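Local coordinates for polysaccharide deacetylase-like protein (Bacillus anthracis, PDB 4V33) that probably removes acetyl groups from cell-wall polysaccharide as a zinc-binding hydrolase, and appears to be needed for osmotic stability and cell shape, at residues A[57-62]-A[112-117]; A[123-126]-A[130-133]; A[169-174]-A[219-224]. All blocks are in the same frame, centred on the assembly; numbering follows the deposited sequence.

How the contacts relate
Contacts 1 and 2 belong to the fibronectin type III domain, contact 3 to the deacetylase domain. Contact 1 joins the two sheets of the fibronectin sandwich at one end of strand 115-124; contact 2 pairs the other end of that strand with strand 130-140 in a hairpin. Their centres are 26 Å apart, their nearest atoms about 15 Å. Contact 3 packs two helices against each other outside the curled parallel sheet; its centre lies 31 Å from that of contact 1 and 50 Å from that of contact 2. The zinc ion, held by Asp-206, His-264 and His-268, is in the same domain as contact 3, but none of the three contacts supplies a ligand.

Contact 1. Residues A[57-62]-A[112-117]; sequences ESTNTT and GKRGEF
Arg-114 reaches across from just before strand 115-124 to the backbone carbonyl of Ser-58, just ahead of strand 60-66. The two strands lie in different sheets of the fibronectin type III sandwich, so the arginine side chain spans the gap between the sheets here. Arg-114 NH1 gives the main bond, 2.8 Å to Ser-58 O and nearly straight at 167° at the hydrogen. The oxygen sits at the edge of the guanidinium, in its plane. NH2 of Arg-114 adds a weak second bond to the same Ser-58 O, at 3.4 Å. The chain bends at chi3 (57°), which turns the guanidinium toward its acceptor. Thr-59 adds a looser contact: its CG2 approaches Arg-114 NH1 obliquely at 4.1 Å.

Several other donors and acceptors find partners nearby. NE of Arg-114 bonds to the carbonyl of Glu-141, just past strand 130-140, while the carbonyl of Arg-114 itself takes a bond from NH2 of Arg-81. Ser-58 OG turns to the backbone N of Thr-55, and Thr-59 O pairs with Thr-107 OG1. With NE and NH1 both given to main-chain carbonyls, the guanidinium is fixed in rotation, and a positive charge ties together two loop carbonyls with no acidic partner across this pairing: the link is polar and directional, made at the surface with little apolar burial.

Contact 2. Residues A[123-126]-A[130-133]; sequences GIKE and TIPL
Gly-123 and Ile-131 face each other as an antiparallel hydrogen-bonded pair in the hairpin formed by strands 115-124 and 130-140, which closes one side of the four-stranded sheet of the fibronectin type III domain. The backbone bonds come first. Gly-123 N donates to Ile-131 O at 2.7 Å, almost straight (172°). The return bond, from Ile-131 N to Gly-123 O, measures 2.8 Å and is more bent, at 147°. A CA-H...O contact joins it on the same acceptor, Thr-130 CA lying 3.3 Å from Gly-123 O. The next pair, Ile-124 with Thr-130, is non-hydrogen-bonded.

Side-chain contacts lie on both faces of the sheet. On the face of Ile-124 and Thr-130 the side chains run side by side, pointing the same way, and Ile-124 CD1 meets Thr-130 CG2 at 3.7 Å; the Thr-130 CG2 methyl stands beside its own backbone N, with OG1 set between N and the carbonyl carbon (chi1 55°). On the other face, Gly-123 has no side chain, and CD1 of Leu-133 lies in van der Waals contact with its backbone, 3.5 Å from Gly-123 N. Farther toward the turn, Lys-125 crosses Ile-131, its CD 3.9 Å from Ile-131 CG1. Bends at chi2 and chi3 fold the aliphatic part of the lysine over the isoleucine.

The charged interaction lies beyond the hairpin: Lys-125 NZ forms a salt bridge with Asp-70 and a hydrogen bond to the carbonyl of Thr-71. Lysine thus does two jobs here, its methylenes covering Ile-131 while its ammonium ties the hairpin end to the loop ahead of strand 74-81; the pairing itself rests on backbone bonds.

Contact 3. Residues A[169-174]-A[219-224]; sequences NFEAQM and QKLKDD
Leu-221 presses its CD1 on Met-174 CB at 3.5 Å, tighter than usual for two carbons, and the same methyl lies 4.0 Å from Glu-171 O. The contact packs helix 167-179 against the C-terminal end of helix 211-221, two helices outside the curled parallel sheet of the (β/α)-barrel-like deacetylase fold. Met-174 then bends at chi2 and chi3, leading its sulfur away from Leu-221; its CG sits over one face of the Phe-170 ring, offset toward the rim.

On the outer side a salt bridge flanks this apolar core. With CG anti to the backbone N (chi1 -178°), Glu-171 extends toward Lys-220, whose equally stretched chain crosses it at about a right angle. Lys-178, farther along helix 167-179, supplements the join: its NZ bonds to Leu-221 O and forms a salt bridge with Asp-223, so Lys-178 holds both the last carbonyl of helix 211-221 and the loop just beyond it.

Both carboxylate oxygens are engaged. Glu-171 OE1 accepts from a water, 2.9 Å away, that also lies close to Lys-220 NZ, and Glu-171 OE2 takes the direct bond from Lys-220 NZ through its syn lone pair at 2.9 Å.

Contact 1. Residues A[57-62]-A[112-117]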
loop_
_atom_site.group_PDB
_atom_site.type_symbol
_atom_site.label_atom_id
_atom_site.label_comp_id
_atom_site.label_asym_id
_atom_site.label_seq_id
_atom_site.Cartn_x
_atom_site.Cartn_y
_atom_site.Cartn_z
ATOM N N GLU A 57 -6.438 1.900 -15.610
ATOM C CA GLU A 57 -6.224 3.174 -16.286
ATOM C C GLU A 57 -7.504 3.999 -16.409
ATOM O O GLU A 57 -7.453 5.168 -16.785
ATOM C CB GLU A 57 -5.624 2.948 -17.676
ATOM C CG GLU A 57 -4.229 2.339 -17.654
ATOM C CD GLU A 57 -3.657 2.131 -19.044
ATOM O OE1 GLU A 57 -4.235 1.337 -19.817
ATOM O OE2 GLU A 57 -2.627 2.761 -19.364
ATOM N N SER A 58 -8.644 3.396 -16.095
ATOM C CA SER A 58 -9.925 4.072 -16.284
ATOM C C SER A 58 -10.092 5.271 -15.356
ATOM O O SER A 58 -9.575 5.281 -14.238
ATOM C CB SER A 58 -11.093 3.103 -16.075
ATOM O OG SER A 58 -11.066 2.048 -17.020
ATOM N N THR A 59 -10.822 6.280 -15.828
ATOM C CA THR A 59 -11.146 7.441 -15.004
ATOM C C THR A 59 -12.649 7.640 -14.922
ATOM O O THR A 59 -13.128 8.460 -14.144
ATOM C CB THR A 59 -10.525 8.729 -15.564
ATOM O OG1 THR A 59 -11.049 8.977 -16.875
ATOM C CG2 THR A 59 -9.012 8.601 -15.632
ATOM N N ASN A 60 -13.391 6.900 -15.738
ATOM C CA ASN A 60 -14.842 7.004 -15.740
ATOM C C ASN A 60 -15.544 5.734 -16.208
ATOM O O ASN A 60 -14.909 4.797 -16.700
ATOM C CB ASN A 60 -15.302 8.222 -16.556
ATOM C CG ASN A 60 -14.831 8.185 -17.998
ATOM O OD1 ASN A 60 -14.888 7.152 -18.662
ATOM N ND2 ASN A 60 -14.362 9.326 -18.490
ATOM N N THR A 61 -16.860 5.712 -16.037
ATOM C CA THR A 61 -17.688 4.600 -16.486
ATOM C C THR A 61 -19.145 5.031 -16.432
ATOM O O THR A 61 -19.439 6.201 -16.194
ATOM C CB THR A 61 -17.498 3.347 -15.602
ATOM O OG1 THR A 61 -18.237 2.255 -16.155
ATOM C CG2 THR A 61 -17.970 3.610 -14.172
ATOM N N THR A 62 -20.053 4.092 -16.671
ATOM C CA THR A 62 -21.473 4.358 -16.517
ATOM C C THR A 62 -22.090 3.306 -15.608
ATOM O O THR A 62 -21.884 2.110 -15.802
ATOM C CB THR A 62 -22.199 4.360 -17.872
ATOM O OG1 THR A 62 -21.602 5.343 -18.729
ATOM C CG2 THR A 62 -23.677 4.675 -17.690
ATOM N N GLY A 112 -10.980 14.529 -8.850
ATOM C CA GLY A 112 -9.953 13.754 -9.534
ATOM C C GLY A 112 -9.397 12.613 -8.698
ATOM O O GLY A 112 -8.416 11.961 -9.075
ATOM N N LYS A 113 -10.017 12.371 -7.552
ATOM C CA LYS A 113 -9.538 11.364 -6.623
ATOM C C LYS A 113 -9.919 9.953 -7.068
ATOM O O LYS A 113 -10.895 9.757 -7.787
ATOM C CB LYS A 113 -10.078 11.633 -5.217
ATOM C CG LYS A 113 -9.544 12.886 -4.552
ATOM C CD LYS A 113 -10.460 13.268 -3.388
ATOM C CE LYS A 113 -9.856 14.326 -2.485
ATOM N NZ LYS A 113 -10.763 14.609 -1.329
ATOM N N ARG A 114 -9.133 8.975 -6.629
ATOM C CA ARG A 114 -9.320 7.589 -7.034
ATOM C C ARG A 114 -9.519 6.693 -5.812
ATOM O O ARG A 114 -9.762 7.178 -4.704
ATOM C CB ARG A 114 -8.128 7.144 -7.888
ATOM C CG ARG A 114 -7.962 8.007 -9.138
ATOM C CD ARG A 114 -6.753 7.608 -9.983
ATOM N NE ARG A 114 -6.821 6.210 -10.374
ATOM C CZ ARG A 114 -7.519 5.761 -11.412
ATOM N NH1 ARG A 114 -8.219 6.605 -12.163
ATOM N NH2 ARG A 114 -7.527 4.465 -11.692
ATOM N N GLY A 115 -9.438 5.385 -6.007
ATOM C CA GLY A 115 -9.704 4.456 -4.925
ATOM C C GLY A 115 -11.109 3.883 -4.940
ATOM O O GLY A 115 -11.796 3.901 -5.966
ATOM N N GLU A 116 -11.523 3.357 -3.792
ATOM C CA GLU A 116 -12.842 2.748 -3.643
ATOM C C GLU A 116 -13.924 3.796 -3.392
ATOM O O GLU A 116 -13.789 4.671 -2.523
ATOM C CB GLU A 116 -12.830 1.743 -2.495
ATOM C CG GLU A 116 -14.129 0.957 -2.328
ATOM C CD GLU A 116 -14.109 0.111 -1.078
ATOM O OE1 GLU A 116 -14.304 0.666 0.022
ATOM O OE2 GLU A 116 -13.875 -1.107 -1.186
ATOM N N PHE A 117 -14.987 3.703 -4.176
ATOM C CA PHE A 117 -16.172 4.527 -3.988
ATOM C C PHE A 117 -17.320 3.608 -3.597
ATOM O O PHE A 117 -17.601 2.639 -4.294
ATOM C CB PHE A 117 -16.541 5.238 -5.290
ATOM C CG PHE A 117 -15.548 6.279 -5.733
ATOM C CD1 PHE A 117 -14.348 5.911 -6.330
ATOM C CD2 PHE A 117 -15.833 7.627 -5.582
ATOM C CE1 PHE A 117 -13.445 6.870 -6.756
ATOM C CE2 PHE A 117 -14.937 8.592 -6.019
ATOM C CZ PHE A 117 -13.732 8.211 -6.592
#

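Contact 2. Residues A[123-126]-A[130-133]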
loop_
_atom_site.group_PDB
_atom_site.type_symbol
_atom_site.label_atom_id
_atom_site.label_comp_id
_atom_site.label_asym_id
_atom_site.label_seq_id
_atom_site.Cartn_x
_atom_site.Cartn_y
_atom_site.Cartn_z
ATOM N N GLY A 123 -34.714 3.907 -4.572
ATOM C CA GLY A 123 -35.633 4.218 -5.645
ATOM C C GLY A 123 -36.685 5.200 -5.172
ATOM O O GLY A 123 -36.993 5.258 -3.980
ATOM N N ILE A 124 -37.226 5.980 -6.104
ATOM C CA ILE A 124 -38.319 6.898 -5.797
ATOM C C ILE A 124 -39.520 6.539 -6.657
ATOM O O ILE A 124 -39.394 6.436 -7.879
ATOM C CB ILE A 124 -37.942 8.360 -6.109
ATOM C CG1 ILE A 124 -36.509 8.673 -5.661
ATOM C CG2 ILE A 124 -38.970 9.322 -5.491
ATOM C CD1 ILE A 124 -36.299 8.589 -4.174
ATOM N N LYS A 125 -40.680 6.349 -6.026
ATOM C CA LYS A 125 -41.926 6.090 -6.755
ATOM C C LYS A 125 -42.535 7.401 -7.251
ATOM O O LYS A 125 -42.106 8.489 -6.851
ATOM C CB LYS A 125 -42.955 5.386 -5.860
ATOM C CG LYS A 125 -42.438 4.226 -5.028
ATOM C CD LYS A 125 -42.433 2.917 -5.785
ATOM C CE LYS A 125 -43.837 2.428 -6.113
ATOM N NZ LYS A 125 -43.752 1.109 -6.800
ATOM N N GLU A 126 -43.552 7.287 -8.105
ATOM C CA GLU A 126 -44.225 8.461 -8.653
ATOM C C GLU A 126 -44.792 9.370 -7.558
ATOM O O GLU A 126 -44.727 10.593 -7.677
ATOM C CB GLU A 126 -45.329 8.047 -9.637
ATOM C CG GLU A 126 -46.049 9.224 -10.284
ATOM C CD GLU A 126 -46.969 8.797 -11.414
ATOM O OE1 GLU A 126 -46.460 8.294 -12.437
ATOM O OE2 GLU A 126 -48.199 8.970 -11.281
ATOM N N THR A 130 -39.876 6.560 -0.968
ATOM C CA THR A 130 -38.524 6.033 -1.164
ATOM C C THR A 130 -38.490 4.531 -0.914
ATOM O O THR A 130 -39.197 4.014 -0.040
ATOM C CB THR A 130 -37.482 6.722 -0.264
ATOM O OG1 THR A 130 -37.896 6.626 1.109
ATOM C CG2 THR A 130 -37.332 8.184 -0.652
ATOM N N ILE A 131 -37.671 3.840 -1.698
ATOM C CA ILE A 131 -37.572 2.386 -1.653
ATOM C C ILE A 131 -36.105 1.993 -1.563
ATOM O O ILE A 131 -35.321 2.327 -2.448
ATOM C CB ILE A 131 -38.130 1.759 -2.952
ATOM C CG1 ILE A 131 -39.563 2.226 -3.216
ATOM C CG2 ILE A 131 -38.042 0.229 -2.909
ATOM C CD1 ILE A 131 -40.585 1.683 -2.229
ATOM N N PRO A 132 -35.724 1.279 -0.496
ATOM C CA PRO A 132 -34.341 0.803 -0.404
ATOM C C PRO A 132 -34.053 -0.183 -1.530
ATOM O O PRO A 132 -34.870 -1.062 -1.801
ATOM C CB PRO A 132 -34.301 0.081 0.949
ATOM C CG PRO A 132 -35.518 0.563 1.697
ATOM C CD PRO A 132 -36.543 0.866 0.656
ATOM N N LEU A 133 -32.913 -0.025 -2.190
ATOM C CA LEU A 133 -32.547 -0.964 -3.238
ATOM C C LEU A 133 -31.356 -1.809 -2.795
ATOM O O LEU A 133 -31.531 -2.851 -2.161
ATOM C CB LEU A 133 -32.284 -0.235 -4.559
ATOM C CG LEU A 133 -33.502 0.541 -5.085
ATOM C CD1 LEU A 133 -33.145 1.324 -6.347
ATOM C CD2 LEU A 133 -34.710 -0.374 -5.340
#

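Contact 3. Residues A[169-174]-A[219-224]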
loop_
_atom_site.group_PDB
_atom_site.type_symbol
_atom_site.label_atom_id
_atom_site.label_comp_id
_atom_site.label_asym_id
_atom_site.label_seq_id
_atom_site.Cartn_x
_atom_site.Cartn_y
_atom_site.Cartn_z
ATOM N N ASN A 169 17.611 14.459 7.000
ATOM C CA ASN A 169 16.892 14.379 5.730
ATOM C C ASN A 169 15.756 13.362 5.759
ATOM O O ASN A 169 14.695 13.594 5.161
ATOM C CB ASN A 169 17.852 14.123 4.567
ATOM C CG ASN A 169 18.681 15.345 4.236
ATOM O OD1 ASN A 169 18.335 16.462 4.629
ATOM N ND2 ASN A 169 19.772 15.147 3.511
ATOM N N PHE A 170 15.962 12.245 6.457
ATOM C CA PHE A 170 14.887 11.275 6.624
ATOM C C PHE A 170 13.698 11.923 7.331
ATOM O O PHE A 170 12.555 11.759 6.912
ATOM C CB PHE A 170 15.356 10.041 7.406
ATOM C CG PHE A 170 14.254 9.057 7.667
ATOM C CD1 PHE A 170 13.708 8.318 6.621
ATOM C CD2 PHE A 170 13.723 8.907 8.943
ATOM C CE1 PHE A 170 12.666 7.429 6.839
ATOM C CE2 PHE A 170 12.675 8.007 9.178
ATOM C CZ PHE A 170 12.149 7.265 8.125
ATOM N N GLU A 171 13.972 12.676 8.392
ATOM C CA GLU A 171 12.901 13.358 9.105
ATOM C C GLU A 171 12.166 14.332 8.193
ATOM O O GLU A 171 10.944 14.430 8.252
ATOM C CB GLU A 171 13.434 14.069 10.354
ATOM C CG GLU A 171 12.332 14.758 11.151
ATOM C CD GLU A 171 12.784 15.238 12.511
ATOM O OE1 GLU A 171 13.789 14.718 13.040
ATOM O OE2 GLU A 171 12.121 16.148 13.057
ATOM N N ALA A 172 12.906 15.050 7.350
ATOM C CA ALA A 172 12.290 16.035 6.464
ATOM C C ALA A 172 11.379 15.342 5.454
ATOM O O ALA A 172 10.314 15.864 5.113
ATOM C CB ALA A 172 13.356 16.864 5.754
ATOM N N GLN A 173 11.798 14.169 4.989
ATOM C CA GLN A 173 11.005 13.380 4.047
ATOM C C GLN A 173 9.734 12.847 4.704
ATOM O O GLN A 173 8.637 12.942 4.134
ATOM C CB GLN A 173 11.861 12.254 3.466
ATOM C CG GLN A 173 12.951 12.793 2.537
ATOM C CD GLN A 173 14.113 11.828 2.349
ATOM O OE1 GLN A 173 14.000 10.629 2.609
ATOM N NE2 GLN A 173 15.238 12.353 1.890
ATOM N N MET A 174 9.872 12.310 5.910
ATOM C CA MET A 174 8.704 11.830 6.641
ATOM C C MET A 174 7.766 12.980 7.008
ATOM O O MET A 174 6.541 12.823 6.990
ATOM C CB MET A 174 9.123 11.045 7.878
ATOM C CG MET A 174 9.907 9.781 7.567
ATOM S SD MET A 174 9.009 8.535 6.589
ATOM C CE MET A 174 9.674 8.827 4.951
ATOM N N GLN A 219 8.758 7.834 15.788
ATOM C CA GLN A 219 8.147 8.042 17.100
ATOM C C GLN A 219 7.928 9.528 17.385
ATOM O O GLN A 219 6.906 9.920 17.949
ATOM C CB GLN A 219 9.020 7.457 18.206
ATOM C CG GLN A 219 9.019 5.950 18.277
ATOM C CD GLN A 219 9.850 5.449 19.434
ATOM O OE1 GLN A 219 11.051 5.704 19.499
ATOM N NE2 GLN A 219 9.213 4.759 20.369
ATOM N N LYS A 220 8.898 10.346 16.991
ATOM C CA LYS A 220 8.801 11.785 17.200
ATOM C C LYS A 220 7.645 12.384 16.402
ATOM O O LYS A 220 6.859 13.172 16.931
ATOM C CB LYS A 220 10.114 12.468 16.816
ATOM C CG LYS A 220 10.065 13.985 16.907
ATOM C CD LYS A 220 11.352 14.615 16.402
ATOM C CE LYS A 220 11.232 16.138 16.367
ATOM N NZ LYS A 220 12.464 16.778 15.831
ATOM N N LEU A 221 7.545 12.005 15.131
ATOM C CA LEU A 221 6.543 12.591 14.244
ATOM C C LEU A 221 5.137 12.082 14.538
ATOM O O LEU A 221 4.145 12.747 14.228
ATOM C CB LEU A 221 6.909 12.338 12.778
ATOM C CG LEU A 221 8.170 13.068 12.304
ATOM C CD1 LEU A 221 8.505 12.713 10.861
ATOM C CD2 LEU A 221 8.009 14.570 12.466
ATOM N N LYS A 222 5.061 10.896 15.131
ATOM C CA LYS A 222 3.783 10.306 15.500
ATOM C C LYS A 222 3.033 11.206 16.472
ATOM O O LYS A 222 3.604 11.692 17.449
ATOM C CB LYS A 222 3.996 8.918 16.111
ATOM C CG LYS A 222 2.715 8.227 16.569
ATOM C CD LYS A 222 3.013 6.789 16.985
ATOM C CE LYS A 222 1.788 6.105 17.576
ATOM N NZ LYS A 222 0.696 5.954 16.578
ATOM N N ASP A 223 1.756 11.440 16.184
ATOM C CA ASP A 223 0.890 12.203 17.085
ATOM C C ASP A 223 -0.577 11.823 16.877
ATOM O O ASP A 223 -0.863 10.786 16.278
ATOM C CB ASP A 223 1.117 13.717 16.949
ATOM C CG ASP A 223 0.767 14.262 15.568
ATOM O OD1 ASP A 223 0.008 13.621 14.810
ATOM O OD2 ASP A 223 1.245 15.369 15.248
ATOM N N ASP A 224 -1.500 12.657 17.357
ATOM C CA ASP A 224 -2.921 12.329 17.270
ATOM C C ASP A 224 -3.444 12.171 15.841
ATOM O O ASP A 224 -4.442 11.486 15.616
ATOM C CB ASP A 224 -3.768 13.360 18.021
ATOM C CG ASP A 224 -3.474 13.382 19.507
ATOM O OD1 ASP A 224 -2.777 12.466 19.990
ATOM O OD2 ASP A 224 -3.948 14.314 20.193
HETATM O O HOH W 1 14.556 15.340 15.734
#